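Local coordinates for protein gdp-l-fucose synthetase (Naegleria fowleri, PDB 6AQZ) that binds NADP and, as a GDP-L-fucose synthetase of the NAD-dependent epimerase/dehydratase family, probably carries out the NADPH-dependent last step of GDP-L-fucose synthesis, at residues A[317-321]-A[322-326]; A[236-240]-A[241-245]; A[97-100]-A[101-105]. All blocks are in the same frame, centred on the assembly; numbering follows the deposited sequence.

In the fold
Each of the three contacts covers the start of a helix, and they follow the chain in the order contact 3, contact 2, contact 1. Contact 3 opens helix 98-118, which belongs to the beta-alpha-beta unit formed with strands 80-83 and 123-127; contact 2 joins strand 234-239 to helix 240-253, and contact 1 leads into helix 321-335. Strands 80-83 and 234-239 belong to the same mixed sheet. The centres of contacts 1 and 2 lie about 9 Å apart, and the two touch through Q317 O with R245 NH2 and T319 N with D242 OD2. Contact 3 sits apart, its centre about 27 Å from that of contact 2. The side chains of D104 and S240 are about 7 and 8 Å from the bound NADP, so contacts 3 and 2 both lie near the cofactor.

Contact 1: A[317-321]-A[322-326]; sequences QYTPF and EQAIK
F321 and I325 meet one helical turn apart, where CG1 of I325 lies over one face of the phenyl ring, 3.9 Å from its centroid and 17° off the ring normal. The approach is a CH-pi contact displaced toward the rim of the ring, near CZ. CG of F321 is anti to the backbone N (chi1 -179°), which carries the ring alongside the helix and forward to I325. The pair is spanned by a backbone bond: I325 N donates to F321 O at 2.9 Å with an N-H...O angle of 163°, and A324 N reaches P320 O at the same distance. This apolar side is the tightly packed one. F321 and I325 both press on T278 of helix 272-283, I325 continues to L208 and M212 of helix 207-221, and buried A324 leans on Y239 and F194. T319 closes the turn from the loop side, its methyl CG2 standing 3.8 Å from A324 N and 3.9 Å from A324 CB, while its backbone N is held by D242 OD2.

The opposite character appears at P320, E322 and Q323, all exposed. Q323 runs beside the proline ring, pointing the same way, yet its OE1 comes no nearer to P320 CD than 3.9 Å, and its NE2 is hydrogen-bonded onward to E327. The E322 chain bends back at chi2 toward the start of the helix, where OE1 stays 3.6 Å from F321 N; these are loose approaches compared with the ring contact. With P320 at the N-cap position and the first i to i+4 bonds accepted by P320 O and F321 O, the arrangement is that of a loop-to-helix N-terminus, here starting helix 321-335.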
loop_
_atom_site.group_PDB
_atom_site.type_symbol
_atom_site.label_atom_id
_atom_site.label_comp_id
_atom_site.label_asym_id
_atom_site.label_seq_id
_atom_site.Cartn_x
_atom_site.Cartn_y
_atom_site.Cartn_z
ATOM N N GLN A 317 -31.598 -15.893 0.626
ATOM C CA GLN A 317 -32.499 -15.708 -0.508
ATOM C C GLN A 317 -32.180 -14.390 -1.199
ATOM O O GLN A 317 -32.138 -13.337 -0.546
ATOM C CB GLN A 317 -33.958 -15.727 -0.056
ATOM C CG GLN A 317 -34.415 -17.029 0.582
ATOM C CD GLN A 317 -34.648 -18.141 -0.431
ATOM O OE1 GLN A 317 -33.826 -18.375 -1.320
ATOM N NE2 GLN A 317 -35.774 -18.835 -0.294
ATOM N N TYR A 318 -31.887 -14.458 -2.495
ATOM C CA TYR A 318 -31.657 -13.281 -3.322
ATOM C C TYR A 318 -32.979 -12.728 -3.886
ATOM O O TYR A 318 -33.992 -13.429 -3.984
ATOM C CB TYR A 318 -30.707 -13.607 -4.480
ATOM C CG TYR A 318 -29.270 -13.941 -4.116
ATOM C CD1 TYR A 318 -28.381 -12.950 -3.704
ATOM C CD2 TYR A 318 -28.787 -15.238 -4.231
ATOM C CE1 TYR A 318 -27.059 -13.247 -3.380
ATOM C CE2 TYR A 318 -27.460 -15.547 -3.915
ATOM C CZ TYR A 318 -26.600 -14.549 -3.487
ATOM O OH TYR A 318 -25.285 -14.853 -3.173
ATOM N N THR A 319 -32.951 -11.446 -4.258
ATOM C CA THR A 319 -34.026 -10.852 -5.056
ATOM C C THR A 319 -33.812 -11.214 -6.523
ATOM O O THR A 319 -32.705 -11.035 -7.036
ATOM C CB THR A 319 -34.046 -9.320 -4.927
ATOM O OG1 THR A 319 -34.165 -8.923 -3.557
ATOM C CG2 THR A 319 -35.205 -8.723 -5.744
ATOM N N PRO A 320 -34.818 -11.747 -7.216
ATOM C CA PRO A 320 -34.663 -12.003 -8.656
ATOM C C PRO A 320 -34.249 -10.737 -9.397
ATOM O O PRO A 320 -34.666 -9.626 -9.049
ATOM C CB PRO A 320 -36.054 -12.480 -9.083
ATOM C CG PRO A 320 -36.644 -13.054 -7.854
ATOM C CD PRO A 320 -36.110 -12.231 -6.704
ATOM N N PHE A 321 -33.395 -10.916 -10.414
ATOM C CA PHE A 321 -32.811 -9.785 -11.134
ATOM C C PHE A 321 -33.902 -8.882 -11.726
ATOM O O PHE A 321 -33.868 -7.652 -11.571
ATOM C CB PHE A 321 -31.851 -10.314 -12.216
ATOM C CG PHE A 321 -31.157 -9.235 -13.007
ATOM C CD1 PHE A 321 -30.247 -8.386 -12.402
ATOM C CD2 PHE A 321 -31.435 -9.053 -14.350
ATOM C CE1 PHE A 321 -29.628 -7.363 -13.125
ATOM C CE2 PHE A 321 -30.818 -8.046 -15.079
ATOM C CZ PHE A 321 -29.914 -7.201 -14.471
ATOM N N GLU A 322 -34.897 -9.480 -12.377
ATOM C CA GLU A 322 -35.961 -8.684 -12.988
ATOM C C GLU A 322 -36.698 -7.836 -11.952
ATOM O O GLU A 322 -36.901 -6.633 -12.159
ATOM C CB GLU A 322 -36.943 -9.596 -13.733
ATOM C CG GLU A 322 -36.344 -10.404 -14.909
ATOM C CD GLU A 322 -35.356 -11.501 -14.483
ATOM O OE1 GLU A 322 -35.333 -11.872 -13.289
ATOM O OE2 GLU A 322 -34.594 -11.986 -15.350
ATOM N N GLN A 323 -37.054 -8.420 -10.804
ATOM C CA GLN A 323 -37.760 -7.651 -9.778
ATOM C C GLN A 323 -36.872 -6.548 -9.204
ATOM O O GLN A 323 -37.350 -5.439 -8.929
ATOM C CB GLN A 323 -38.289 -8.585 -8.686
ATOM C CG GLN A 323 -38.946 -7.899 -7.475
ATOM C CD GLN A 323 -39.232 -8.869 -6.310
ATOM O OE1 GLN A 323 -39.401 -10.079 -6.509
ATOM N NE2 GLN A 323 -39.278 -8.334 -5.092
ATOM N N ALA A 324 -35.571 -6.820 -9.034
ATOM C CA ALA A 324 -34.680 -5.786 -8.512
ATOM C C ALA A 324 -34.528 -4.639 -9.509
ATOM O O ALA A 324 -34.497 -3.466 -9.114
ATOM C CB ALA A 324 -33.312 -6.378 -8.152
ATOM N N ILE A 325 -34.442 -4.950 -10.805
ATOM C CA ILE A 325 -34.355 -3.885 -11.800
ATOM C C ILE A 325 -35.616 -3.024 -11.798
ATOM O O ILE A 325 -35.536 -1.792 -11.791
ATOM C CB ILE A 325 -34.098 -4.467 -13.198
ATOM C CG1 ILE A 325 -32.662 -5.023 -13.282
ATOM C CG2 ILE A 325 -34.417 -3.397 -14.237
ATOM C CD1 ILE A 325 -31.608 -3.953 -13.128
ATOM N N LYS A 326 -36.797 -3.658 -11.770
ATOM C CA LYS A 326 -38.052 -2.903 -11.784
ATOM C C LYS A 326 -38.159 -2.001 -10.556
ATOM O O LYS A 326 -38.635 -0.860 -10.651
ATOM C CB LYS A 326 -39.255 -3.851 -11.871
#

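Contact 2: A[236-240]-A[241-245]; sequences QFLYS and HDAAR
Strand 237-239 turns into helix 241-245 with Y239 at the N-cap position, the axes of the two short segments passing 6.4 Å apart at 76°, and A243 N donates to Y239 O at 2.9 Å while A244 N bonds to S240 O. Y239 and H241 run side by side in the same direction. H241 CB sits over the tyrosine face, 4.2 Å from its centroid, and the two rings are inclined at 37°, an oblique pairing. CG of Y239 lies opposite the backbone N (chi1 -170°), which brings the ring alongside H241; its OH is hydrogen-bonded to E327. L238 CD2 packs against A243 CB at 3.6 Å. D242 is gripped at both oxygens: R245 NH2 meets OD1 at 2.7 Å in a salt bridge, coming from above the carboxylate plane, and OD2 accepts from water 1 (2.8 Å), which itself accepts a hydrogen bond from Y239 N. Beyond this turn, L238 touches T191 and L193 of strand 184-194, S240, H241, A243 and A244 pack on helix 35-46, and Y239 reaches T328 of helix 321-335.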
loop_
_atom_site.group_PDB
_atom_site.type_symbol
_atom_site.label_atom_id
_atom_site.label_comp_id
_atom_site.label_asym_id
_atom_site.label_seq_id
_atom_site.Cartn_x
_atom_site.Cartn_y
_atom_site.Cartn_z
ATOM N N GLN A 236 -21.555 -10.263 -13.148
ATOM C CA GLN A 236 -22.336 -10.542 -11.952
ATOM C C GLN A 236 -22.815 -9.218 -11.361
ATOM O O GLN A 236 -22.008 -8.306 -11.158
ATOM C CB GLN A 236 -21.487 -11.309 -10.942
ATOM C CG GLN A 236 -21.399 -12.805 -11.193
ATOM C CD GLN A 236 -20.109 -13.429 -10.654
ATOM O OE1 GLN A 236 -19.035 -12.822 -10.696
ATOM N NE2 GLN A 236 -20.228 -14.624 -10.095
ATOM N N PHE A 237 -24.121 -9.102 -11.112
ATOM C CA PHE A 237 -24.738 -7.869 -10.613
ATOM C C PHE A 237 -25.486 -8.158 -9.324
ATOM O O PHE A 237 -26.342 -9.050 -9.292
ATOM C CB PHE A 237 -25.715 -7.250 -11.628
ATOM C CG PHE A 237 -25.051 -6.737 -12.887
ATOM C CD1 PHE A 237 -24.404 -5.507 -12.897
ATOM C CD2 PHE A 237 -25.057 -7.497 -14.052
ATOM C CE1 PHE A 237 -23.798 -5.034 -14.038
ATOM C CE2 PHE A 237 -24.452 -7.037 -15.197
ATOM C CZ PHE A 237 -23.813 -5.806 -15.193
ATOM N N LEU A 238 -25.196 -7.387 -8.275
ATOM C CA LEU A 238 -25.788 -7.619 -6.960
ATOM C C LEU A 238 -26.653 -6.434 -6.573
ATOM O O LEU A 238 -26.159 -5.304 -6.496
ATOM C CB LEU A 238 -24.711 -7.869 -5.897
ATOM C CG LEU A 238 -25.217 -8.228 -4.498
ATOM C CD1 LEU A 238 -26.082 -9.508 -4.561
ATOM C CD2 LEU A 238 -24.039 -8.402 -3.540
ATOM N N TYR A 239 -27.940 -6.698 -6.330
ATOM C CA TYR A 239 -28.864 -5.672 -5.857
ATOM C C TYR A 239 -28.407 -5.115 -4.519
ATOM O O TYR A 239 -28.140 -5.868 -3.578
ATOM C CB TYR A 239 -30.273 -6.266 -5.724
ATOM C CG TYR A 239 -31.396 -5.280 -5.469
ATOM C CD1 TYR A 239 -31.330 -3.974 -5.943
ATOM C CD2 TYR A 239 -32.547 -5.675 -4.788
ATOM C CE1 TYR A 239 -32.369 -3.080 -5.726
ATOM C CE2 TYR A 239 -33.604 -4.792 -4.568
ATOM C CZ TYR A 239 -33.510 -3.494 -5.039
ATOM O OH TYR A 239 -34.536 -2.604 -4.824
ATOM N N SER A 240 -28.377 -3.788 -4.413
ATOM C CA SER A 240 -27.870 -3.175 -3.192
ATOM C C SER A 240 -28.656 -3.591 -1.950
ATOM O O SER A 240 -28.063 -3.739 -0.877
ATOM C CB SER A 240 -27.859 -1.657 -3.352
ATOM O OG SER A 240 -29.175 -1.169 -3.492
ATOM N N HIS A 241 -29.979 -3.790 -2.054
ATOM C CA HIS A 241 -30.704 -4.244 -0.866
ATOM C C HIS A 241 -30.264 -5.654 -0.448
ATOM O O HIS A 241 -30.134 -5.944 0.750
ATOM C CB HIS A 241 -32.210 -4.199 -1.106
ATOM C CG HIS A 241 -32.746 -2.816 -1.270
ATOM N ND1 HIS A 241 -34.079 -2.557 -1.505
ATOM C CD2 HIS A 241 -32.128 -1.613 -1.237
ATOM C CE1 HIS A 241 -34.261 -1.254 -1.604
ATOM N NE2 HIS A 241 -33.092 -0.657 -1.454
ATOM N N ASP A 242 -30.011 -6.533 -1.419
ATOM C CA ASP A 242 -29.452 -7.839 -1.096
ATOM C C ASP A 242 -28.055 -7.711 -0.482
ATOM O O ASP A 242 -27.753 -8.355 0.534
ATOM C CB ASP A 242 -29.401 -8.707 -2.348
ATOM C CG ASP A 242 -30.747 -9.141 -2.815
ATOM O OD1 ASP A 242 -31.753 -8.925 -2.095
ATOM O OD2 ASP A 242 -30.786 -9.729 -3.914
ATOM N N ALA A 243 -27.201 -6.866 -1.067
ATOM C CA ALA A 243 -25.867 -6.657 -0.503
ATOM C C ALA A 243 -25.956 -6.152 0.931
ATOM O O ALA A 243 -25.153 -6.550 1.789
ATOM C CB ALA A 243 -25.067 -5.669 -1.355
ATOM N N ALA A 244 -26.937 -5.277 1.205
ATOM C CA ALA A 244 -27.129 -4.752 2.553
ATOM C C ALA A 244 -27.505 -5.855 3.551
ATOM O O ALA A 244 -27.097 -5.804 4.718
ATOM C CB ALA A 244 -28.201 -3.649 2.537
ATOM N N ARG A 245 -28.337 -6.818 3.132
ATOM C CA ARG A 245 -28.683 -7.936 4.007
ATOM C C ARG A 245 -27.474 -8.851 4.236
ATOM O O ARG A 245 -27.231 -9.309 5.362
ATOM C CB ARG A 245 -29.865 -8.719 3.421
ATOM C CG ARG A 245 -31.200 -7.972 3.475
ATOM C CD ARG A 245 -32.371 -8.882 3.131
ATOM N NE ARG A 245 -32.358 -9.244 1.721
ATOM C CZ ARG A 245 -32.337 -10.483 1.241
ATOM N NH1 ARG A 245 -32.311 -11.536 2.056
ATOM N NH2 ARG A 245 -32.335 -10.658 -0.074
HETATM O O HOH W 1 -29.194 -9.449 -6.218
#

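Contact 3: A[97-100]-A[101-105]; sequences FKVS and FWLDN
V99 CG1 and L103 CD1 lie side by side at 3.6 Å, one turn apart at the start of helix 98-118, the crossover helix of the beta-alpha-beta unit of a Rossmann-type fold. Backbone i to i+4 bonds run beneath the pair: L103 N donates to V99 O with a nearly straight N-H...O angle of 177°, and W102 N to K98 O. The opening bond, F101 N to F97 O, is weak at 3.4 Å; F97 O also meets the phenyl ring of F101 at its edge, 3.5 Å from CD2. S100 and D104 are linked through two waters, whose links to S100 OG are weak but which donate to the D104 carboxylate, water 2 to OD2 at 2.8 Å and water 3 to OD1 at 3.1 Å. That carboxylate has a second partner in R64, a salt bridge to OD2. Further out, W102 NE1 bonds to N110 of the second subunit, and the W102 indole meets the ring of W171 of that subunit. Within the same chain, K98 NZ bonds to F153 O and N156 OD1. Buried N105 uses ND2 twice, bonding to F87 O and to F101 O, the latter at 3.0 Å, in the carbonyl plane and on a lone pair.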
loop_
_atom_site.group_PDB
_atom_site.type_symbol
_atom_site.label_atom_id
_atom_site.label_comp_id
_atom_site.label_asym_id
_atom_site.label_seq_id
_atom_site.Cartn_x
_atom_site.Cartn_y
_atom_site.Cartn_z
ATOM N N PHE A 97 -6.340 12.597 -10.564
ATOM C CA PHE A 97 -5.038 11.965 -10.770
ATOM C C PHE A 97 -4.917 10.733 -9.889
ATOM O O PHE A 97 -5.562 10.627 -8.837
ATOM C CB PHE A 97 -3.896 12.928 -10.468
ATOM C CG PHE A 97 -3.744 14.025 -11.485
ATOM C CD1 PHE A 97 -3.233 13.752 -12.738
ATOM C CD2 PHE A 97 -4.115 15.328 -11.185
ATOM C CE1 PHE A 97 -3.083 14.769 -13.690
ATOM C CE2 PHE A 97 -3.975 16.354 -12.136
ATOM C CZ PHE A 97 -3.455 16.069 -13.383
ATOM N N LYS A 98 -4.124 9.760 -10.341
ATOM C CA LYS A 98 -3.906 8.590 -9.487
ATOM C C LYS A 98 -3.418 8.988 -8.105
ATOM O O LYS A 98 -3.803 8.361 -7.119
ATOM C CB LYS A 98 -2.933 7.608 -10.138
ATOM C CG LYS A 98 -3.606 6.743 -11.186
ATOM C CD LYS A 98 -2.672 5.688 -11.674
ATOM C CE LYS A 98 -3.315 4.812 -12.699
ATOM N NZ LYS A 98 -2.288 3.875 -13.209
ATOM N N VAL A 99 -2.646 10.078 -8.007
ATOM C CA VAL A 99 -2.178 10.569 -6.712
ATOM C C VAL A 99 -3.338 10.726 -5.741
ATOM O O VAL A 99 -3.307 10.207 -4.617
ATOM C CB VAL A 99 -1.427 11.902 -6.904
ATOM C CG1 VAL A 99 -1.330 12.671 -5.620
ATOM C CG2 VAL A 99 -0.028 11.641 -7.418
ATOM N N SER A 100 -4.420 11.364 -6.193
ATOM C CA SER A 100 -5.551 11.602 -5.301
ATOM C C SER A 100 -6.227 10.291 -4.890
ATOM O O SER A 100 -6.585 10.109 -3.720
ATOM C CB SER A 100 -6.536 12.540 -5.982
ATOM O OG SER A 100 -6.060 13.866 -5.957
ATOM N N PHE A 101 -6.375 9.349 -5.822
ATOM C CA PHE A 101 -6.999 8.080 -5.461
ATOM C C PHE A 101 -6.205 7.347 -4.390
ATOM O O PHE A 101 -6.794 6.605 -3.590
ATOM C CB PHE A 101 -7.166 7.185 -6.684
ATOM C CG PHE A 101 -8.350 7.532 -7.542
ATOM C CD1 PHE A 101 -9.597 6.992 -7.271
ATOM C CD2 PHE A 101 -8.212 8.371 -8.632
ATOM C CE1 PHE A 101 -10.711 7.310 -8.071
ATOM C CE2 PHE A 101 -9.301 8.683 -9.432
ATOM C CZ PHE A 101 -10.552 8.155 -9.151
ATOM N N TRP A 102 -4.868 7.481 -4.390
ATOM C CA TRP A 102 -4.089 6.889 -3.307
ATOM C C TRP A 102 -4.278 7.679 -2.011
ATOM O O TRP A 102 -4.718 7.134 -0.995
ATOM C CB TRP A 102 -2.604 6.809 -3.667
ATOM C CG TRP A 102 -1.791 6.418 -2.477
ATOM C CD1 TRP A 102 -0.971 7.221 -1.749
ATOM C CD2 TRP A 102 -1.780 5.133 -1.833
ATOM N NE1 TRP A 102 -0.438 6.520 -0.703
ATOM C CE2 TRP A 102 -0.915 5.233 -0.726
ATOM C CE3 TRP A 102 -2.401 3.903 -2.102
ATOM C CZ2 TRP A 102 -0.628 4.141 0.122
ATOM C CZ3 TRP A 102 -2.157 2.833 -1.243
ATOM C CH2 TRP A 102 -1.258 2.955 -0.149
ATOM N N LEU A 103 -3.982 8.984 -2.046
ATOM C CA LEU A 103 -3.951 9.786 -0.821
ATOM C C LEU A 103 -5.321 9.866 -0.159
ATOM O O LEU A 103 -5.442 9.633 1.050
ATOM C CB LEU A 103 -3.438 11.202 -1.113
ATOM C CG LEU A 103 -2.020 11.281 -1.669
ATOM C CD1 LEU A 103 -1.608 12.701 -2.010
ATOM C CD2 LEU A 103 -1.081 10.597 -0.678
ATOM N N ASP A 104 -6.363 10.211 -0.934
ATOM C CA ASP A 104 -7.689 10.379 -0.345
ATOM C C ASP A 104 -8.164 9.101 0.308
ATOM O O ASP A 104 -8.733 9.128 1.408
ATOM C CB ASP A 104 -8.694 10.809 -1.404
ATOM C CG ASP A 104 -8.463 12.219 -1.874
ATOM O OD1 ASP A 104 -7.538 12.877 -1.343
ATOM O OD2 ASP A 104 -9.218 12.671 -2.751
ATOM N N ASN A 105 -7.933 7.966 -0.350
ATOM C CA ASN A 105 -8.386 6.699 0.195
ATOM C C ASN A 105 -7.504 6.222 1.346
ATOM O O ASN A 105 -8.026 5.796 2.384
ATOM C CB ASN A 105 -8.506 5.667 -0.928
ATOM C CG ASN A 105 -9.795 5.862 -1.729
ATOM O OD1 ASN A 105 -10.871 5.732 -1.165
ATOM N ND2 ASN A 105 -9.693 6.205 -3.034
HETATM O O HOH W 2 -9.179 14.181 -5.128
HETATM O O HOH W 3 -5.301 14.563 -2.676
#